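Local atomic coordinates of putative peptidase (Clostridium acetobutylicum, PDB entry 3K9T), a protein that is of uncertain function but binds one zinc ion per subunit and probably acts in the biosynthesis of modified polysaccharides rather than as a peptidase. Residues D273-K278 against L347-T352; V279-G284 against I408-G413. All coordinates share one frame; numbering follows the deposited sequence.

Interaction 1: D273-K278 against L347-T352; sequences DKIVEK and LEVIYT
Two helices of the aminopeptidase-like domain, 271-282 and 336-355, pack here through Ile275 and Val276 on one side and Val349 and Thr352 on the other. Locally the two axes run at 129°, nearer antiparallel than parallel, and approach to 9.5 Å. Val276 and Val349 have the nearest CA atoms, 6.0 Å apart.

Ile275 lies alongside Thr352, the two side chains running past each other in opposite directions. Its CG2 branch does most of the touching and lies 3.7 Å from Thr352 CB. The same methyl meets Thr352 CG2, which also faces Ile275 CG1. With chi1 at -75°, Ile275 CG1 lies anti to the carbonyl carbon, and CG2 is left anti to the backbone N. From there CG2 also reaches the backbone of the partner helix, 3.8 Å from Val349 O, and Val349 CG1 at 4.1 Å.

The two valines meet at an oblique angle. Val276 CG2 comes to 3.8 Å from Val349 CG2 and to 4.0 Å from Val349 CG1, so one methyl faces both branches of its partner.

Thr352 divides its two ends. Its methyl and CB serve the apolar contact, while its hydroxyl turns back on its own helix. Thr352 OG1 donates to Glu348 O at 2.7 Å. Thr352 N donates to the same oxygen from the opposite face of the carbonyl plane, so two donors grip Glu348 O.

Around the contact, Val279 further along helix 271-282 also touches Val349 and Thr352, and Leu406 of helix 405-412 touches Ile275.

All four touching residues are buried, and what they bring together is mainly aliphatic. The threonine hydroxyl bonds within its own helix, so it is not left without a partner in the buried interface.

Interaction 2: V279-G284 against I408-G413; sequences VLMHCG and IAYKSG
Met281, a selenomethionine, and His282 near the end of helix 271-282 face Tyr410 and Gly413 at the end of helix 405-412. The first helix belongs to the aminopeptidase-like domain and the second to the permutated winged helix-turn-helix domain, so this is a domain-domain contact at the surface.

Met281 is extended through its first two torsions, with CG anti to the backbone N, then bends at chi3 (-46°). The bend carries its terminal methyl to the tyrosine. Met281 CE lies 4.0 Å from Tyr410 CE1, and the side chains meet aslant. The tyrosine's first bond does not aim at segment 279-284, yet its ring reaches over to it, with chi1 at -95°, off the usual staggered value. Its hydroxyl bonds to Lys274 O, further back on helix 271-282, which would limit how far the ring can swing. Lys278 makes a cation-pi contact with the Tyr410 ring.

The His282 ring turns its edge to the carbonyl oxygen of Gly413, just past helix 405-412. With chi1 at -69°, its CG is anti to the carbonyl carbon. His282 CE1 is 3.4 Å from Gly413 O, which lies near the ring plane. The ring nitrogen NE2 is hydrogen-bonded to Lys278 NZ.

The polar ends of Tyr410 and His282 are thus bound by Lys274 O and Lys278 NZ. The two segments share no hydrogen bond and touch lightly.

How the interactions relate
Interactions 1 and 2 use successive parts of helix 271-282, and their centres lie 10 Å apart. Interaction 1 joins this helix to helix 336-355 inside the aminopeptidase-like domain. Interaction 2 joins its C-terminal part to the winged helix-turn-helix domain. Residues of interaction 1 also reach across to that domain. Lys274 O is 2.7 Å from Tyr410 OH, a probable hydrogen bond, and Lys278 NZ is 3.1 Å from Ala409 O. Val279 CG2 of interaction 2 lies 3.5 Å from Thr352 OG1 of interaction 1, so the two contacts adjoin. Both lie away from the zinc site of His190, Asp196 and His325.

Interaction 1: D273-K278 against L347-T352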
loop_
_atom_site.group_PDB
_atom_site.type_symbol
_atom_site.label_atom_id
_atom_site.label_comp_id
_atom_site.label_asym_id
_atom_site.label_seq_id
_atom_site.Cartn_x
_atom_site.Cartn_y
_atom_site.Cartn_z
ATOM N N ASP A 273 3.431 -18.527 2.743
ATOM C CA ASP A 273 3.986 -17.409 1.927
ATOM C C ASP A 273 4.856 -16.521 2.776
ATOM O O ASP A 273 5.973 -16.143 2.370
ATOM C CB ASP A 273 2.875 -16.518 1.356
ATOM C CG ASP A 273 1.954 -17.253 0.393
ATOM O OD1 ASP A 273 2.462 -17.993 -0.486
ATOM O OD2 ASP A 273 0.718 -17.085 0.526
ATOM N N LYS A 274 4.327 -16.174 3.953
ATOM C CA LYS A 274 5.007 -15.283 4.881
ATOM C C LYS A 274 6.269 -15.960 5.365
ATOM O O LYS A 274 7.314 -15.314 5.489
ATOM C CB LYS A 274 4.073 -14.885 6.037
ATOM C CG LYS A 274 2.864 -14.066 5.584
ATOM C CD LYS A 274 2.829 -12.635 6.014
ATOM C CE LYS A 274 2.080 -12.493 7.371
ATOM N NZ LYS A 274 1.452 -11.106 7.564
ATOM N N ILE A 275 6.196 -17.268 5.613
ATOM C CA ILE A 275 7.380 -17.992 6.120
ATOM C C ILE A 275 8.445 -18.061 5.016
ATOM O O ILE A 275 9.598 -17.675 5.222
ATOM C CB ILE A 275 7.050 -19.419 6.598
ATOM C CG1 ILE A 275 6.340 -19.382 7.943
ATOM C CG2 ILE A 275 8.317 -20.282 6.691
ATOM C CD1 ILE A 275 5.861 -20.761 8.365
ATOM N N VAL A 276 8.067 -18.554 3.846
ATOM C CA VAL A 276 9.071 -18.659 2.780
ATOM C C VAL A 276 9.693 -17.287 2.421
ATOM O O VAL A 276 10.893 -17.205 2.225
ATOM C CB VAL A 276 8.537 -19.381 1.502
ATOM C CG1 VAL A 276 9.563 -19.243 0.351
ATOM C CG2 VAL A 276 8.222 -20.869 1.838
ATOM N N GLU A 277 8.902 -16.216 2.367
ATOM C CA GLU A 277 9.484 -14.918 1.957
ATOM C C GLU A 277 10.415 -14.375 3.045
ATOM O O GLU A 277 11.409 -13.762 2.730
ATOM C CB GLU A 277 8.409 -13.917 1.560
ATOM C CG GLU A 277 7.586 -14.369 0.330
ATOM C CD GLU A 277 6.281 -13.611 0.207
ATOM O OE1 GLU A 277 6.298 -12.386 0.442
ATOM O OE2 GLU A 277 5.243 -14.231 -0.118
ATOM N N LYS A 278 10.123 -14.682 4.311
ATOM C CA LYS A 278 10.961 -14.269 5.425
ATOM C C LYS A 278 12.284 -15.024 5.454
ATOM O O LYS A 278 13.320 -14.441 5.808
ATOM C CB LYS A 278 10.217 -14.441 6.765
ATOM C CG LYS A 278 10.873 -13.739 7.976
ATOM C CD LYS A 278 11.077 -12.233 7.732
ATOM C CE LYS A 278 11.440 -11.528 9.023
ATOM N NZ LYS A 278 12.135 -10.240 8.814
ATOM N N LEU A 347 14.816 -26.876 4.375
ATOM C CA LEU A 347 14.964 -27.206 5.798
ATOM C C LEU A 347 14.733 -25.973 6.701
ATOM O O LEU A 347 14.159 -26.083 7.797
ATOM C CB LEU A 347 16.338 -27.846 6.069
ATOM C CG LEU A 347 16.558 -29.279 5.557
ATOM C CD1 LEU A 347 17.853 -29.836 6.096
ATOM C CD2 LEU A 347 15.396 -30.193 5.955
ATOM N N GLU A 348 15.184 -24.806 6.242
ATOM C CA GLU A 348 15.025 -23.559 7.013
ATOM C C GLU A 348 13.558 -23.158 7.065
ATOM O O GLU A 348 13.056 -22.639 8.081
ATOM C CB GLU A 348 15.843 -22.422 6.391
ATOM C CG GLU A 348 15.985 -21.183 7.303
ATOM C CD GLU A 348 16.655 -21.506 8.609
ATOM O OE1 GLU A 348 17.577 -22.352 8.596
ATOM O OE2 GLU A 348 16.270 -20.924 9.652
ATOM N N VAL A 349 12.880 -23.369 5.940
ATOM C CA VAL A 349 11.456 -23.173 5.893
ATOM C C VAL A 349 10.787 -24.056 6.947
ATOM O O VAL A 349 9.970 -23.547 7.721
ATOM C CB VAL A 349 10.899 -23.404 4.496
ATOM C CG1 VAL A 349 9.375 -23.564 4.521
ATOM C CG2 VAL A 349 11.323 -22.256 3.613
ATOM N N ILE A 350 11.170 -25.342 6.992
ATOM C CA ILE A 350 10.559 -26.327 7.890
ATOM C C ILE A 350 10.882 -25.981 9.326
ATOM O O ILE A 350 9.997 -26.008 10.173
ATOM C CB ILE A 350 10.953 -27.789 7.549
ATOM C CG1 ILE A 350 10.266 -28.224 6.237
ATOM C CG2 ILE A 350 10.569 -28.716 8.687
ATOM C CD1 ILE A 350 10.751 -29.575 5.594
ATOM N N TYR A 351 12.135 -25.625 9.593
ATOM C CA TYR A 351 12.513 -25.106 10.916
ATOM C C TYR A 351 11.608 -23.924 11.306
ATOM O O TYR A 351 11.171 -23.845 12.437
ATOM C CB TYR A 351 13.983 -24.658 10.927
ATOM C CG TYR A 351 14.451 -23.991 12.216
ATOM C CD1 TYR A 351 14.188 -22.637 12.479
ATOM C CD2 TYR A 351 15.171 -24.703 13.160
ATOM C CE1 TYR A 351 14.627 -22.040 13.651
ATOM C CE2 TYR A 351 15.626 -24.102 14.346
ATOM C CZ TYR A 351 15.359 -22.775 14.579
ATOM O OH TYR A 351 15.791 -22.190 15.745
ATOM N N THR A 352 11.307 -23.023 10.374
ATOM C CA THR A 352 10.463 -21.852 10.692
ATOM C C THR A 352 9.007 -22.275 10.985
ATOM O O THR A 352 8.371 -21.815 11.940
ATOM C CB THR A 352 10.545 -20.784 9.569
ATOM O OG1 THR A 352 11.921 -20.476 9.298
ATOM C CG2 THR A 352 9.825 -19.508 9.969
#

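Interaction 2: V279-G284 against I408-G413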
loop_
_atom_site.group_PDB
_atom_site.type_symbol
_atom_site.label_atom_id
_atom_site.label_comp_id
_atom_site.label_asym_id
_atom_site.label_seq_id
_atom_site.Cartn_x
_atom_site.Cartn_y
_atom_site.Cartn_z
ATOM N N VAL A 279 12.266 -16.310 5.086
ATOM C CA VAL A 279 13.511 -17.078 4.964
ATOM C C VAL A 279 14.371 -16.496 3.817
ATOM O O VAL A 279 15.575 -16.200 4.005
ATOM C CB VAL A 279 13.258 -18.591 4.781
ATOM C CG1 VAL A 279 14.547 -19.303 4.447
ATOM C CG2 VAL A 279 12.560 -19.235 6.059
ATOM N N LEU A 280 13.757 -16.263 2.658
ATOM C CA LEU A 280 14.492 -15.705 1.496
ATOM C C LEU A 280 15.099 -14.336 1.784
ATOM O O LEU A 280 16.279 -14.042 1.444
ATOM C CB LEU A 280 13.582 -15.621 0.262
ATOM C CG LEU A 280 13.132 -16.993 -0.302
ATOM C CD1 LEU A 280 12.023 -16.792 -1.325
ATOM C CD2 LEU A 280 14.325 -17.804 -0.904
HETATM N N MSE A 281 14.294 -13.503 2.435
HETATM C CA MSE A 281 14.679 -12.130 2.754
HETATM C C MSE A 281 16.043 -12.054 3.496
HETATM O O MSE A 281 16.864 -11.142 3.278
HETATM C CB MSE A 281 13.566 -11.526 3.595
HETATM C CG MSE A 281 13.815 -10.117 4.033
HETATM SE SE MSE A 281 12.270 -9.431 5.011
HETATM C CE MSE A 281 10.795 -10.008 3.810
ATOM N N HIS A 282 16.278 -13.019 4.370
ATOM C CA HIS A 282 17.446 -12.978 5.222
ATOM C C HIS A 282 18.480 -14.014 4.860
ATOM O O HIS A 282 19.467 -14.136 5.526
ATOM C CB HIS A 282 17.024 -13.146 6.676
ATOM C CG HIS A 282 16.260 -11.980 7.199
ATOM N ND1 HIS A 282 16.880 -10.826 7.620
ATOM C CD2 HIS A 282 14.928 -11.777 7.355
ATOM C CE1 HIS A 282 15.963 -9.965 8.028
ATOM N NE2 HIS A 282 14.770 -10.518 7.877
ATOM N N CYS A 283 18.285 -14.709 3.757
ATOM C CA CYS A 283 19.154 -15.818 3.422
ATOM C C CYS A 283 20.493 -15.412 2.802
ATOM O O CYS A 283 21.369 -16.230 2.681
ATOM C CB CYS A 283 18.422 -16.798 2.517
ATOM S SG CYS A 283 18.383 -16.374 0.779
ATOM N N GLY A 284 20.644 -14.174 2.382
ATOM C CA GLY A 284 21.910 -13.739 1.864
ATOM C C GLY A 284 22.180 -13.949 0.394
ATOM O O GLY A 284 23.275 -13.637 -0.057
ATOM N N ILE A 408 6.596 -10.993 14.752
ATOM C CA ILE A 408 7.559 -10.143 15.427
ATOM C C ILE A 408 8.774 -9.991 14.495
ATOM O O ILE A 408 9.298 -8.879 14.310
ATOM C CB ILE A 408 7.879 -10.714 16.853
ATOM C CG1 ILE A 408 6.601 -10.760 17.715
ATOM C CG2 ILE A 408 8.932 -9.895 17.585
ATOM C CD1 ILE A 408 6.706 -11.695 18.930
ATOM N N ALA A 409 9.179 -11.084 13.857
ATOM C CA ALA A 409 10.311 -11.028 12.944
ATOM C C ALA A 409 9.991 -10.048 11.826
ATOM O O ALA A 409 10.826 -9.222 11.468
ATOM C CB ALA A 409 10.632 -12.385 12.390
ATOM N N TYR A 410 8.782 -10.132 11.281
ATOM C CA TYR A 410 8.366 -9.193 10.226
ATOM C C TYR A 410 8.341 -7.747 10.704
ATOM O O TYR A 410 9.005 -6.914 10.099
ATOM C CB TYR A 410 7.013 -9.545 9.604
ATOM C CG TYR A 410 7.138 -10.367 8.336
ATOM C CD1 TYR A 410 7.376 -9.769 7.109
ATOM C CD2 TYR A 410 7.002 -11.742 8.367
ATOM C CE1 TYR A 410 7.495 -10.539 5.944
ATOM C CE2 TYR A 410 7.093 -12.504 7.231
ATOM C CZ TYR A 410 7.360 -11.918 6.025
ATOM O OH TYR A 410 7.447 -12.731 4.911
ATOM N N LYS A 411 7.602 -7.445 11.776
ATOM C CA LYS A 411 7.523 -6.050 12.300
ATOM C C LYS A 411 8.910 -5.491 12.684
ATOM O O LYS A 411 9.219 -4.347 12.388
ATOM C CB LYS A 411 6.549 -5.942 13.484
ATOM C CG LYS A 411 6.338 -4.524 14.014
ATOM C CD LYS A 411 5.040 -3.872 13.520
ATOM C CE LYS A 411 3.963 -3.904 14.596
ATOM N NZ LYS A 411 2.637 -3.467 14.089
ATOM N N SER A 412 9.736 -6.303 13.327
ATOM C CA SER A 412 11.082 -5.875 13.722
ATOM C C SER A 412 12.056 -5.763 12.543
ATOM O O SER A 412 13.135 -5.182 12.659
ATOM C CB SER A 412 11.673 -6.865 14.769
ATOM O OG SER A 412 12.026 -8.135 14.216
ATOM N N GLY A 413 11.727 -6.377 11.419
ATOM C CA GLY A 413 12.679 -6.433 10.329
ATOM C C GLY A 413 13.843 -7.356 10.631
ATOM O O GLY A 413 14.848 -7.373 9.902
#